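Penicillin-binding protein 1A (Mycobacterium tuberculosis, PDB 5CXW) polymerises and cross-links peptidoglycan for the mycobacterial cell wall, the present chain being its penicillin-sensitive transpeptidase part. Local coordinates at residues E8-R13 and P230-K235; E46-K51 and S345-A350; I67-G72 and A217-A222; R75-G80 and D87-G92; K235-S238 and Q242-F245. One frame throughout, in Å; residues are numbered along the deposited sequence.

Interaction 1: residues E8-R13 and P230-K235; sequences ERQVTR and PHFVQK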
# COMPACT_ATOMS: atom_id res chain seq x y z
N GLU A 8 15.97 1.33 13.28
CA GLU A 8 16.29 1.06 14.71
C GLU A 8 15.19 1.53 15.64
O GLU A 8 14.86 0.87 16.63
CB GLU A 8 17.63 1.74 15.11
CG GLU A 8 18.86 1.11 14.45
CD GLU A 8 20.14 2.03 14.45
OE1 GLU A 8 20.25 3.01 15.28
OE2 GLU A 8 21.07 1.78 13.62
N ARG A 9 14.63 2.71 15.34
CA ARG A 9 13.55 3.26 16.13
C ARG A 9 12.34 2.32 16.13
O ARG A 9 11.69 2.14 17.15
CB ARG A 9 13.16 4.68 15.66
CG ARG A 9 14.08 5.76 16.25
CD ARG A 9 14.17 7.07 15.47
NE ARG A 9 12.89 7.76 15.23
CZ ARG A 9 12.75 8.94 14.60
NH1 ARG A 9 11.53 9.48 14.42
NH2 ARG A 9 13.81 9.60 14.11
N GLN A 10 12.04 1.72 14.99
CA GLN A 10 10.95 0.74 14.94
C GLN A 10 11.26 -0.57 15.65
O GLN A 10 10.40 -1.16 16.28
CB GLN A 10 10.54 0.46 13.50
CG GLN A 10 9.90 1.63 12.77
CD GLN A 10 8.70 2.12 13.52
OE1 GLN A 10 7.83 1.35 13.87
NE2 GLN A 10 8.68 3.39 13.85
N VAL A 11 12.50 -1.00 15.58
CA VAL A 11 12.92 -2.18 16.31
C VAL A 11 12.80 -1.97 17.83
O VAL A 11 12.30 -2.82 18.54
CB VAL A 11 14.37 -2.59 15.91
CG1 VAL A 11 14.92 -3.71 16.83
CG2 VAL A 11 14.44 -3.07 14.48
N THR A 12 13.29 -0.82 18.31
CA THR A 12 13.17 -0.48 19.71
C THR A 12 11.74 -0.46 20.18
O THR A 12 11.41 -1.06 21.21
CB THR A 12 13.77 0.87 20.00
OG1 THR A 12 15.15 0.81 19.69
CG2 THR A 12 13.61 1.26 21.47
N ARG A 13 10.87 0.18 19.41
CA ARG A 13 9.47 0.26 19.73
C ARG A 13 8.90 -1.15 19.88
O ARG A 13 8.18 -1.44 20.82
CB ARG A 13 8.72 1.02 18.63
CG ARG A 13 7.32 1.52 18.95
CD ARG A 13 6.46 1.75 17.66
NE ARG A 13 5.77 0.49 17.45
CZ ARG A 13 6.18 -0.55 16.70
NH1 ARG A 13 7.26 -0.56 15.86
NH2 ARG A 13 5.43 -1.65 16.77
N PRO A 230 2.64 -6.92 10.76
CA PRO A 230 3.99 -6.55 10.34
C PRO A 230 4.93 -6.50 11.52
O PRO A 230 4.53 -6.07 12.60
CB PRO A 230 3.84 -5.16 9.70
CG PRO A 230 2.43 -4.92 9.56
CD PRO A 230 1.63 -5.93 10.35
N HIS A 231 6.15 -6.93 11.31
CA HIS A 231 7.14 -6.90 12.41
C HIS A 231 8.52 -6.81 11.86
O HIS A 231 8.80 -7.24 10.73
CB HIS A 231 6.96 -8.14 13.27
CG HIS A 231 7.22 -9.39 12.55
ND1 HIS A 231 6.29 -9.95 11.69
CD2 HIS A 231 8.32 -10.18 12.48
CE1 HIS A 231 6.80 -11.05 11.16
NE2 HIS A 231 8.02 -11.22 11.64
N PHE A 232 9.39 -6.26 12.71
CA PHE A 232 10.77 -5.95 12.39
C PHE A 232 11.78 -6.88 13.10
O PHE A 232 12.93 -6.93 12.71
CB PHE A 232 11.11 -4.51 12.84
CG PHE A 232 10.42 -3.42 12.09
CD1 PHE A 232 9.09 -3.07 12.42
CD2 PHE A 232 11.05 -2.74 11.04
CE1 PHE A 232 8.42 -2.07 11.69
CE2 PHE A 232 10.37 -1.74 10.34
CZ PHE A 232 9.07 -1.41 10.68
N VAL A 233 11.34 -7.58 14.13
CA VAL A 233 12.22 -8.40 14.97
C VAL A 233 11.99 -9.87 14.63
O VAL A 233 10.87 -10.40 14.73
CB VAL A 233 11.97 -8.17 16.44
CG1 VAL A 233 12.79 -9.19 17.25
CG2 VAL A 233 12.31 -6.73 16.87
N GLN A 234 13.08 -10.51 14.20
CA GLN A 234 13.14 -11.93 13.86
C GLN A 234 13.56 -12.78 15.05
O GLN A 234 13.01 -13.86 15.26
CB GLN A 234 14.11 -12.14 12.70
CG GLN A 234 14.30 -13.57 12.22
CD GLN A 234 12.99 -14.16 11.73
OE1 GLN A 234 12.14 -13.47 11.11
NE2 GLN A 234 12.79 -15.43 12.00
N LYS A 235 14.53 -12.31 15.82
CA LYS A 235 15.07 -13.17 16.90
C LYS A 235 15.73 -12.27 17.92
O LYS A 235 16.23 -11.18 17.60
CB LYS A 235 16.04 -14.19 16.33
CG LYS A 235 16.54 -15.21 17.35
CD LYS A 235 17.33 -16.31 16.66
CE LYS A 235 17.84 -17.38 17.59
NZ LYS A 235 18.84 -18.24 16.90
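Gln-10 sets its CB almost squarely over the ring of Phe-232, a CH-pi contact with Gln-10 CB 3.7 Å from the centroid and 10° off the ring normal. With CG anti to its own carbonyl carbon (chi1 -67°), the chain continues past the CZ rim, Gln-10 CG 3.8 Å from Phe-232 CZ; the bend at the next torsion leaves the amide plane inclined by 54° to the ring. Val-11 shares its two methyls between two neighbours. CG2 rests on the beta carbon of Phe-232, at 4.0 Å from Val-11 CG2 to Phe-232 CB; CG1 meets Val-233 CG2, also at 4.0 Å, the two valines crossing at about a right angle.

No hydrogen bond joins segments 8-13 and 230-235, so the first shell is carried by carbon alone. Polar attachment comes slightly farther along the helix, where the carboxylate of Glu-14 accepts the backbone N-H groups of Phe-232 and Val-233, one on each oxygen. Farther out, Phe-232 meets Tyr-77 edge to face and touches Ile-212 of helix 211-222, while Val-11 also reaches Val-33 and Thr-35 on strand 32-35. The arrangement is that of a helix laid on a small antiparallel sheet: helix 2-19 covers strands 32-35, 233-237 and 243-246, a two-layer helix-on-sheet unit beside the main body of the transpeptidase.

Interaction 2: residues E46-K51 and S345-A350; sequences EKAVAK and SDIWKA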
# COMPACT_ATOMS: atom_id res chain seq x y z
N GLU A 46 16.88 1.81 -1.04
CA GLU A 46 17.70 3.00 -0.83
C GLU A 46 18.29 3.55 -2.14
O GLU A 46 18.24 4.78 -2.40
CB GLU A 46 18.79 2.75 0.23
CG GLU A 46 18.21 2.55 1.62
CD GLU A 46 19.23 2.41 2.75
OE1 GLU A 46 20.39 2.85 2.58
OE2 GLU A 46 18.89 1.91 3.84
N LYS A 47 18.79 2.65 -2.96
CA LYS A 47 19.29 3.02 -4.28
C LYS A 47 18.23 3.65 -5.19
O LYS A 47 18.51 4.63 -5.93
CB LYS A 47 19.89 1.80 -4.97
CG LYS A 47 20.50 2.16 -6.30
CD LYS A 47 21.13 0.93 -7.00
CE LYS A 47 21.33 1.18 -8.53
NZ LYS A 47 20.32 2.03 -9.29
N ALA A 48 17.03 3.06 -5.17
CA ALA A 48 15.94 3.52 -6.01
C ALA A 48 15.52 4.93 -5.58
O ALA A 48 15.35 5.83 -6.43
CB ALA A 48 14.77 2.61 -5.91
N VAL A 49 15.37 5.13 -4.27
CA VAL A 49 14.97 6.45 -3.78
C VAL A 49 16.04 7.49 -4.16
O VAL A 49 15.68 8.57 -4.65
CB VAL A 49 14.73 6.49 -2.25
CG1 VAL A 49 14.53 7.92 -1.71
CG2 VAL A 49 13.54 5.66 -1.89
N ALA A 50 17.31 7.15 -4.00
CA ALA A 50 18.40 8.09 -4.29
C ALA A 50 18.38 8.45 -5.78
O ALA A 50 18.40 9.64 -6.14
CB ALA A 50 19.70 7.49 -3.86
N LYS A 51 18.22 7.43 -6.62
CA LYS A 51 18.22 7.58 -8.04
C LYS A 51 17.10 8.50 -8.50
O LYS A 51 17.33 9.45 -9.22
CB LYS A 51 18.10 6.23 -8.73
CG LYS A 51 17.88 6.30 -10.23
CD LYS A 51 18.10 4.96 -10.90
CE LYS A 51 17.90 5.12 -12.38
NZ LYS A 51 17.90 3.76 -12.98
N SER A 345 6.22 4.74 -9.16
CA SER A 345 6.31 3.49 -9.92
C SER A 345 7.74 3.19 -10.33
O SER A 345 8.17 2.04 -10.29
CB SER A 345 5.37 3.53 -11.12
OG SER A 345 4.03 3.49 -10.74
N ASP A 346 8.55 4.22 -10.64
CA ASP A 346 9.97 4.03 -10.90
C ASP A 346 10.66 3.41 -9.67
O ASP A 346 11.42 2.41 -9.79
CB ASP A 346 10.67 5.37 -11.23
CG ASP A 346 10.21 5.99 -12.52
OD1 ASP A 346 9.88 5.30 -13.51
OD2 ASP A 346 10.22 7.24 -12.57
N ILE A 347 10.37 3.96 -8.48
CA ILE A 347 10.97 3.48 -7.26
C ILE A 347 10.48 2.07 -6.92
O ILE A 347 11.26 1.21 -6.52
CB ILE A 347 10.70 4.49 -6.10
CG1 ILE A 347 11.39 5.83 -6.35
CG2 ILE A 347 11.05 3.88 -4.74
CD1 ILE A 347 10.90 7.00 -5.47
N TRP A 348 9.19 1.86 -7.03
CA TRP A 348 8.54 0.56 -6.73
C TRP A 348 9.18 -0.53 -7.62
O TRP A 348 9.60 -1.59 -7.15
CB TRP A 348 7.03 0.66 -7.01
CG TRP A 348 6.35 -0.68 -6.86
CD1 TRP A 348 5.96 -1.29 -5.71
CD2 TRP A 348 6.00 -1.59 -7.93
NE1 TRP A 348 5.40 -2.53 -5.99
CE2 TRP A 348 5.38 -2.72 -7.33
CE3 TRP A 348 6.08 -1.52 -9.32
CZ2 TRP A 348 4.89 -3.81 -8.10
CZ3 TRP A 348 5.60 -2.64 -10.09
CH2 TRP A 348 5.04 -3.75 -9.47
N LYS A 349 9.22 -0.28 -8.93
CA LYS A 349 9.76 -1.26 -9.87
C LYS A 349 11.22 -1.60 -9.54
O LYS A 349 11.65 -2.77 -9.56
CB LYS A 349 9.65 -0.75 -11.32
CG LYS A 349 10.52 -1.58 -12.30
CD LYS A 349 10.20 -1.30 -13.75
CE LYS A 349 11.31 -1.84 -14.63
NZ LYS A 349 11.35 -3.34 -14.62
N ALA A 350 12.02 -0.56 -9.30
CA ALA A 350 13.44 -0.74 -9.02
C ALA A 350 13.65 -1.46 -7.71
O ALA A 350 14.51 -2.36 -7.61
CB ALA A 350 14.13 0.60 -8.99
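Ala-48 presses its methyl onto helix 343-356 between Ile-347 and Ala-350, residues one turn apart. Its CB comes 3.7 Å from Ala-350 CB, methyl against methyl, and on the Ile-347 side Ala-48 CB lies 3.8 Å from Ile-347 O. Both alanines point toward the partner helix, and with so little bulk between them the backbones draw close: the CA atoms of Ala-48 and Ile-347 are 5.1 Å apart, and the short helical axes approach to 8.6 Å.

Ile-347 closes the contact with both branches. Its first torsion (chi1 -65°) places CG2 anti to the backbone N, where Ile-347 CG2 meets Ala-48 CB at 4.1 Å and Val-49 CG2 at 4.2 Å; CG1 comes instead to the backbone, with Ile-347 CG1 4.0 Å from Ala-48 O. The CB of Val-49 points away from the other helix, and it is the methyl anti to its own carbonyl carbon that reaches back.

The two helices, 39-53 near the start of the chain and 343-356 near the end of the modelled chain, run nearly antiparallel at 154° and lie together on one face of the five-stranded sheet, as in other members of the beta-lactamase clan. Beneath them the same side chains meet the strands: Val-49 packs on Ala-62 and Val-64, and Ile-347 on Val-64, Val-319 and Val-321. Trp-348, whose CB points away from helix 39-53, bonds through NE1 to the backbone oxygen of Gly-310, while Asp-346 OD1 holds NE2 of His-280.

Interaction 3: residues I67-G72 and A217-A222; sequences IDPHNG and AYATLA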
# COMPACT_ATOMS: atom_id res chain seq x y z
N ILE A 67 7.13 -5.83 2.56
CA ILE A 67 6.75 -6.87 3.51
C ILE A 67 6.65 -8.24 2.83
O ILE A 67 6.15 -8.36 1.69
CB ILE A 67 5.40 -6.50 4.14
CG1 ILE A 67 5.67 -5.35 5.15
CG2 ILE A 67 4.78 -7.67 4.90
CD1 ILE A 67 4.44 -4.70 5.70
N ASP A 68 7.16 -9.26 3.51
CA ASP A 68 7.02 -10.65 3.12
C ASP A 68 5.60 -11.16 3.40
O ASP A 68 5.20 -11.30 4.56
CB ASP A 68 8.05 -11.47 3.88
CG ASP A 68 8.10 -12.93 3.45
OD1 ASP A 68 7.21 -13.40 2.72
OD2 ASP A 68 9.10 -13.57 3.89
N PRO A 69 4.79 -11.43 2.35
CA PRO A 69 3.45 -11.92 2.60
C PRO A 69 3.35 -13.26 3.33
O PRO A 69 2.27 -13.61 3.88
CB PRO A 69 2.84 -12.03 1.17
CG PRO A 69 3.65 -11.06 0.34
CD PRO A 69 5.03 -11.32 0.90
N HIS A 70 4.43 -14.04 3.27
CA HIS A 70 4.42 -15.33 3.97
C HIS A 70 4.33 -15.21 5.49
O HIS A 70 3.95 -16.18 6.19
CB HIS A 70 5.63 -16.18 3.61
CG HIS A 70 5.85 -16.34 2.14
ND1 HIS A 70 7.11 -16.45 1.58
CD2 HIS A 70 4.99 -16.51 1.12
CE1 HIS A 70 7.01 -16.60 0.27
NE2 HIS A 70 5.73 -16.64 -0.03
N ASN A 71 4.81 -14.11 6.02
CA ASN A 71 4.88 -13.99 7.47
C ASN A 71 4.80 -12.63 8.09
O ASN A 71 4.88 -12.53 9.30
CB ASN A 71 6.19 -14.67 7.89
CG ASN A 71 7.35 -14.08 7.18
OD1 ASN A 71 7.36 -12.95 6.76
ND2 ASN A 71 8.38 -14.91 6.97
N GLY A 72 4.66 -11.56 7.30
CA GLY A 72 4.57 -10.19 7.88
C GLY A 72 5.89 -9.53 8.12
O GLY A 72 5.93 -8.38 8.60
N ALA A 217 -1.43 -4.42 4.07
CA ALA A 217 -2.72 -4.81 3.52
C ALA A 217 -2.61 -5.50 2.15
O ALA A 217 -3.31 -6.48 1.87
CB ALA A 217 -3.69 -3.60 3.47
N TYR A 218 -1.75 -4.98 1.30
CA TYR A 218 -1.51 -5.60 -0.02
C TYR A 218 -0.77 -6.96 0.15
O TYR A 218 -1.04 -7.93 -0.59
CB TYR A 218 -0.75 -4.67 -0.93
CG TYR A 218 -1.54 -3.63 -1.67
CD1 TYR A 218 -2.50 -2.83 -1.02
CD2 TYR A 218 -1.33 -3.39 -3.03
CE1 TYR A 218 -3.19 -1.83 -1.71
CE2 TYR A 218 -1.96 -2.39 -3.70
CZ TYR A 218 -2.89 -1.60 -3.04
OH TYR A 218 -3.58 -0.58 -3.71
N ALA A 219 0.05 -7.09 1.22
CA ALA A 219 0.65 -8.41 1.56
C ALA A 219 -0.45 -9.45 1.84
O ALA A 219 -0.35 -10.60 1.43
CB ALA A 219 1.66 -8.28 2.68
N THR A 220 -1.52 -9.04 2.51
CA THR A 220 -2.61 -9.94 2.80
C THR A 220 -3.24 -10.44 1.49
O THR A 220 -3.59 -11.64 1.36
CB THR A 220 -3.64 -9.23 3.70
OG1 THR A 220 -3.01 -8.91 4.95
CG2 THR A 220 -4.87 -10.07 3.97
N LEU A 221 -3.40 -9.52 0.54
CA LEU A 221 -3.86 -9.91 -0.79
C LEU A 221 -2.91 -10.90 -1.47
O LEU A 221 -3.35 -11.93 -2.02
CB LEU A 221 -4.13 -8.69 -1.66
CG LEU A 221 -5.23 -7.75 -1.21
CD1 LEU A 221 -5.18 -6.48 -2.04
CD2 LEU A 221 -6.58 -8.43 -1.31
N ALA A 222 -1.62 -10.60 -1.38
CA ALA A 222 -0.54 -11.42 -2.00
C ALA A 222 -0.53 -12.82 -1.42
O ALA A 222 -0.19 -13.80 -2.10
CB ALA A 222 0.80 -10.75 -1.81
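Pro-69 and Ala-222 make the tight end of this contact, with the proline ring running along the helix surface so that Pro-69 CG lies 3.6 Å from Ala-222 CB. The neighbouring ring carbon comes close to the backbone, at 3.5 Å from Pro-69 CB to Ala-219 O. Ala-219 fills the space between the proline and Ile-67, but less closely: its CB is 4.1 Å from Pro-69 CG and 3.9 Å from Ile-67 CG2. That methyl reaches the helix because the first torsion of Ile-67 (chi1 -74° to CG1) turns CG2 anti to the backbone N.

Past the proline the loop leaves the helix, and its outer side carries the exposed His-70 and the partly exposed Asn-71. Here the order is internal. Asp-68 OD1 accepts the backbone N-H of His-70 at 2.9 Å, from 46° above the carboxylate plane, an Asx turn. The carbonyl oxygen of Asp-68 takes two N-H groups, those of Asn-71 and Gly-72, the latter at 2.8 Å from Gly-72 N to Asp-68 O. Asp-68 OD2 pairs with Arg-75 NH2 in a salt bridge.

The loop links strands 60-67 and 74-78 while resting on helix 211-222. The Asp-68 carboxylate bonds within the loop and to strand 74-78, and Gly-72 to the backbone of His-231, whereas the helix is met chiefly by carbon surface; shape, with no cross-segment hydrogen bond, positions the turn.

Interaction 4: residues R75-G80 and D87-G92; sequences RAYYGG and DFAQAG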
# COMPACT_ATOMS: atom_id res chain seq x y z
N ARG A 75 10.96 -6.46 5.16
CA ARG A 75 12.16 -6.72 4.40
C ARG A 75 12.93 -5.49 3.97
O ARG A 75 14.15 -5.55 3.73
CB ARG A 75 11.87 -7.56 3.16
CG ARG A 75 11.23 -8.89 3.47
CD ARG A 75 12.12 -9.70 4.40
NE ARG A 75 11.63 -11.08 4.52
CZ ARG A 75 11.87 -11.88 5.58
NH1 ARG A 75 12.62 -11.48 6.62
NH2 ARG A 75 11.37 -13.13 5.60
N ALA A 76 12.22 -4.38 3.75
CA ALA A 76 12.84 -3.14 3.38
C ALA A 76 12.00 -2.02 3.97
O ALA A 76 10.79 -2.10 4.00
CB ALA A 76 12.91 -2.97 1.87
N TYR A 77 12.66 -0.97 4.41
CA TYR A 77 12.00 0.13 5.12
C TYR A 77 12.85 1.39 4.98
O TYR A 77 13.97 1.49 5.55
CB TYR A 77 11.86 -0.23 6.61
CG TYR A 77 11.02 0.72 7.44
CD1 TYR A 77 9.65 0.56 7.53
CD2 TYR A 77 11.61 1.80 8.12
CE1 TYR A 77 8.87 1.39 8.29
CE2 TYR A 77 10.84 2.63 8.89
CZ TYR A 77 9.46 2.41 8.97
OH TYR A 77 8.73 3.24 9.73
N TYR A 78 12.32 2.33 4.18
CA TYR A 78 12.89 3.60 3.98
C TYR A 78 11.86 4.62 4.42
O TYR A 78 10.82 4.79 3.75
CB TYR A 78 13.27 3.79 2.50
CG TYR A 78 13.89 5.18 2.29
CD1 TYR A 78 15.24 5.43 2.49
CD2 TYR A 78 13.08 6.26 1.96
CE1 TYR A 78 15.77 6.72 2.32
CE2 TYR A 78 13.59 7.52 1.80
CZ TYR A 78 14.93 7.75 1.98
OH TYR A 78 15.39 9.05 1.80
N GLY A 79 12.12 5.33 5.51
CA GLY A 79 11.23 6.44 5.92
C GLY A 79 11.84 7.82 5.77
O GLY A 79 11.20 8.81 6.12
N GLY A 80 13.06 7.90 5.27
CA GLY A 80 13.78 9.15 5.22
C GLY A 80 15.27 8.91 5.41
O GLY A 80 15.70 7.82 5.79
N ASP A 87 9.84 10.21 10.22
CA ASP A 87 9.70 8.92 9.55
C ASP A 87 8.45 8.99 8.65
O ASP A 87 7.31 8.87 9.10
CB ASP A 87 9.60 7.76 10.54
CG ASP A 87 9.58 6.36 9.85
OD1 ASP A 87 9.25 6.27 8.63
OD2 ASP A 87 9.78 5.35 10.56
N PHE A 88 8.67 9.22 7.36
CA PHE A 88 7.55 9.30 6.38
C PHE A 88 6.83 7.99 6.09
O PHE A 88 5.75 8.04 5.48
CB PHE A 88 7.95 9.92 5.07
CG PHE A 88 7.94 11.41 5.14
CD1 PHE A 88 6.73 12.07 5.07
CD2 PHE A 88 9.09 12.09 5.44
CE1 PHE A 88 6.68 13.47 5.20
CE2 PHE A 88 9.06 13.49 5.57
CZ PHE A 88 7.85 14.15 5.43
N ALA A 89 7.41 6.85 6.49
CA ALA A 89 6.74 5.57 6.41
C ALA A 89 5.69 5.36 7.51
O ALA A 89 4.91 4.41 7.43
CB ALA A 89 7.75 4.40 6.46
N GLN A 90 5.70 6.23 8.50
CA GLN A 90 4.78 6.24 9.61
C GLN A 90 3.80 7.39 9.59
O GLN A 90 2.86 7.39 10.42
CB GLN A 90 5.55 6.28 10.93
CG GLN A 90 6.40 5.03 11.18
CD GLN A 90 5.58 3.78 11.46
OE1 GLN A 90 4.48 3.84 12.03
NE2 GLN A 90 6.09 2.63 11.05
N ALA A 91 3.97 8.32 8.65
CA ALA A 91 3.12 9.50 8.57
C ALA A 91 1.73 9.17 8.13
O ALA A 91 1.53 8.26 7.29
CB ALA A 91 3.75 10.52 7.61
N GLY A 92 0.71 9.84 8.66
CA GLY A 92 -0.65 9.64 8.09
C GLY A 92 -0.80 10.38 6.77
O GLY A 92 -0.63 11.63 6.71
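Gly-79 O takes the N-H of Phe-88, the second residue of a type I turn from Asp-87 to Gln-90, and so joins the two backbones, 2.8 Å from Phe-88 N to Gly-79 O. Having no side chain, Gly-79 lets the carboxylate come close, with Gly-79 CA 3.4 Å from Asp-87 OD1.

The side chains centre on the hydroxyl of Tyr-77. The tyrosine ring leaves the strand anti to the backbone N (chi1 -172°), and its OH gives a bond to Asp-87 OD2, which lies at the ring edge, in the ring plane; at 2.5 Å this bond is very short, and its exact length is doubtful. The carboxylate itself is turned 85° to the ring. The same OH accepts from Gln-90, 3.0 Å from Gln-90 NE2 to Tyr-77 OH, the hydroxyl lying in the amide plane and the N-H...O angle being 161°. Ala-89 adds an apolar touch, its CB 3.6 Å from Tyr-77 CZ. Asp-87 is steadied from its other oxygen, where OD1 accepts Ala-89 N at 2.9 Å in an Asx turn.

Outward, Gln-90 OE1 bonds to Arg-210 NH1, which fixes the sense of the amide, and the ring of Phe-88 leads away to meet that of Trp-320. The loop after edge strand 74-78 is thereby folded back on the strand. The polar row runs in one direction, Gln-90 to Tyr-77 to Asp-87: the hydroxyl accepts from the glutamine while donating to the aspartate, so each bond probably polarises the other.

Interaction 5: residues K235-S238 and Q242-F245; sequences KVVS and QVLF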
# COMPACT_ATOMS: atom_id res chain seq x y z
N LYS A 235 14.53 -12.31 15.82
CA LYS A 235 15.07 -13.17 16.90
C LYS A 235 15.73 -12.27 17.92
O LYS A 235 16.23 -11.18 17.60
CB LYS A 235 16.04 -14.19 16.33
CG LYS A 235 16.54 -15.21 17.35
CD LYS A 235 17.33 -16.31 16.66
CE LYS A 235 17.84 -17.38 17.59
NZ LYS A 235 18.84 -18.24 16.90
N VAL A 236 15.67 -12.69 19.20
CA VAL A 236 16.34 -11.94 20.26
C VAL A 236 17.04 -12.95 21.16
O VAL A 236 16.40 -13.92 21.58
CB VAL A 236 15.32 -11.16 21.12
CG1 VAL A 236 16.05 -10.34 22.19
CG2 VAL A 236 14.50 -10.21 20.25
N VAL A 237 18.33 -12.70 21.41
CA VAL A 237 19.13 -13.62 22.27
C VAL A 237 19.80 -12.71 23.27
O VAL A 237 20.31 -11.61 22.90
CB VAL A 237 20.19 -14.38 21.47
CG1 VAL A 237 20.94 -15.39 22.37
CG2 VAL A 237 19.56 -15.13 20.31
N SER A 238 19.88 -13.18 24.52
CA SER A 238 20.59 -12.39 25.51
C SER A 238 22.07 -12.25 25.19
O SER A 238 22.67 -13.04 24.47
CB SER A 238 20.40 -12.97 26.92
OG SER A 238 21.28 -14.06 27.08
N GLN A 242 21.24 -16.79 25.85
CA GLN A 242 19.90 -17.35 26.02
C GLN A 242 18.88 -16.78 25.01
O GLN A 242 18.68 -15.55 24.97
CB GLN A 242 19.47 -17.02 27.46
CG GLN A 242 18.14 -17.59 27.95
CD GLN A 242 18.06 -19.11 27.86
OE1 GLN A 242 18.29 -19.81 28.84
NE2 GLN A 242 17.74 -19.62 26.66
N VAL A 243 18.26 -17.66 24.21
CA VAL A 243 17.22 -17.24 23.30
C VAL A 243 15.99 -16.75 24.07
O VAL A 243 15.48 -17.46 24.93
CB VAL A 243 16.79 -18.34 22.30
CG1 VAL A 243 15.75 -17.76 21.34
CG2 VAL A 243 18.03 -18.84 21.52
N LEU A 244 15.54 -15.56 23.73
CA LEU A 244 14.39 -14.93 24.38
C LEU A 244 13.16 -14.82 23.48
O LEU A 244 12.05 -14.64 23.98
CB LEU A 244 14.76 -13.53 24.81
CG LEU A 244 15.92 -13.40 25.77
CD1 LEU A 244 16.08 -11.93 26.10
CD2 LEU A 244 15.62 -14.20 27.00
N PHE A 245 13.39 -14.81 22.17
CA PHE A 245 12.29 -14.69 21.20
C PHE A 245 12.81 -15.19 19.86
O PHE A 245 13.95 -14.87 19.48
CB PHE A 245 11.83 -13.25 21.06
CG PHE A 245 10.85 -13.04 19.91
CD1 PHE A 245 9.51 -13.42 20.04
CD2 PHE A 245 11.30 -12.52 18.66
CE1 PHE A 245 8.62 -13.26 18.96
CE2 PHE A 245 10.41 -12.34 17.59
CZ PHE A 245 9.07 -12.71 17.75
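Val-236 and Phe-245, the pair with the most surface buried here, face each other across the hairpin as an antiparallel hydrogen-bonded pair. Val-236 N gives to Phe-245 O at 2.8 Å, but the return is doubled: Val-236 O accepts Leu-244 N at 2.8 Å and Phe-245 N at 3.2 Å. Two residues against one make a classic beta bulge. The side chains of Val-236 and Phe-245 meet at the root, their CB atoms 4.1 Å apart, on the sheet face turned to helix 2-19, where Val-236 touches Leu-15 and Phe-19.

The bulge shifts the register by one, pairing Val-237 with Val-243 on the other face, their CG2 methyls 4.2 Å apart. Gln-242, next in buried area, closes the turn end with Ser-238 through two bonds. Its carbonyl takes the backbone N-H of Ser-238, 2.7 Å from Ser-238 N to Gln-242 O and nearly straight at 172°. Its own N-H goes to Ser-238 OG at 3.0 Å, a hydroxyl held near the backbone by chi1 (80°) and also bonded to Asn-240 OD1. One carbonyl thus serves two N-H groups at the bulge, and at the turn end the serine hydroxyl takes an N-H that a carbonyl might otherwise accept.

Five contacts trace how a transpeptidase is assembled round its sheets. Interactions 1 and 5 share Lys-235 and strand 233-237 of the three-stranded sheet, their centres about 14 Å apart, interaction 5 lying outermost. Interaction 4, on edge strand 74-78 of the five-stranded sheet, touches interaction 1 through Tyr-77 and Gln-90. From there contacts spread two ways: Tyr-78 touches Val-49 of interaction 2, and Arg-75 bridges to Asp-68 of interaction 3. Interactions 1 and 2 alternate along the chain, with 3 and 4 between the halves of both; interaction 5 follows 1 but lies between the halves of 2, so helix 343-356 returns late to meet helix 39-53. All lie away from Ser-97, the probable acylated residue.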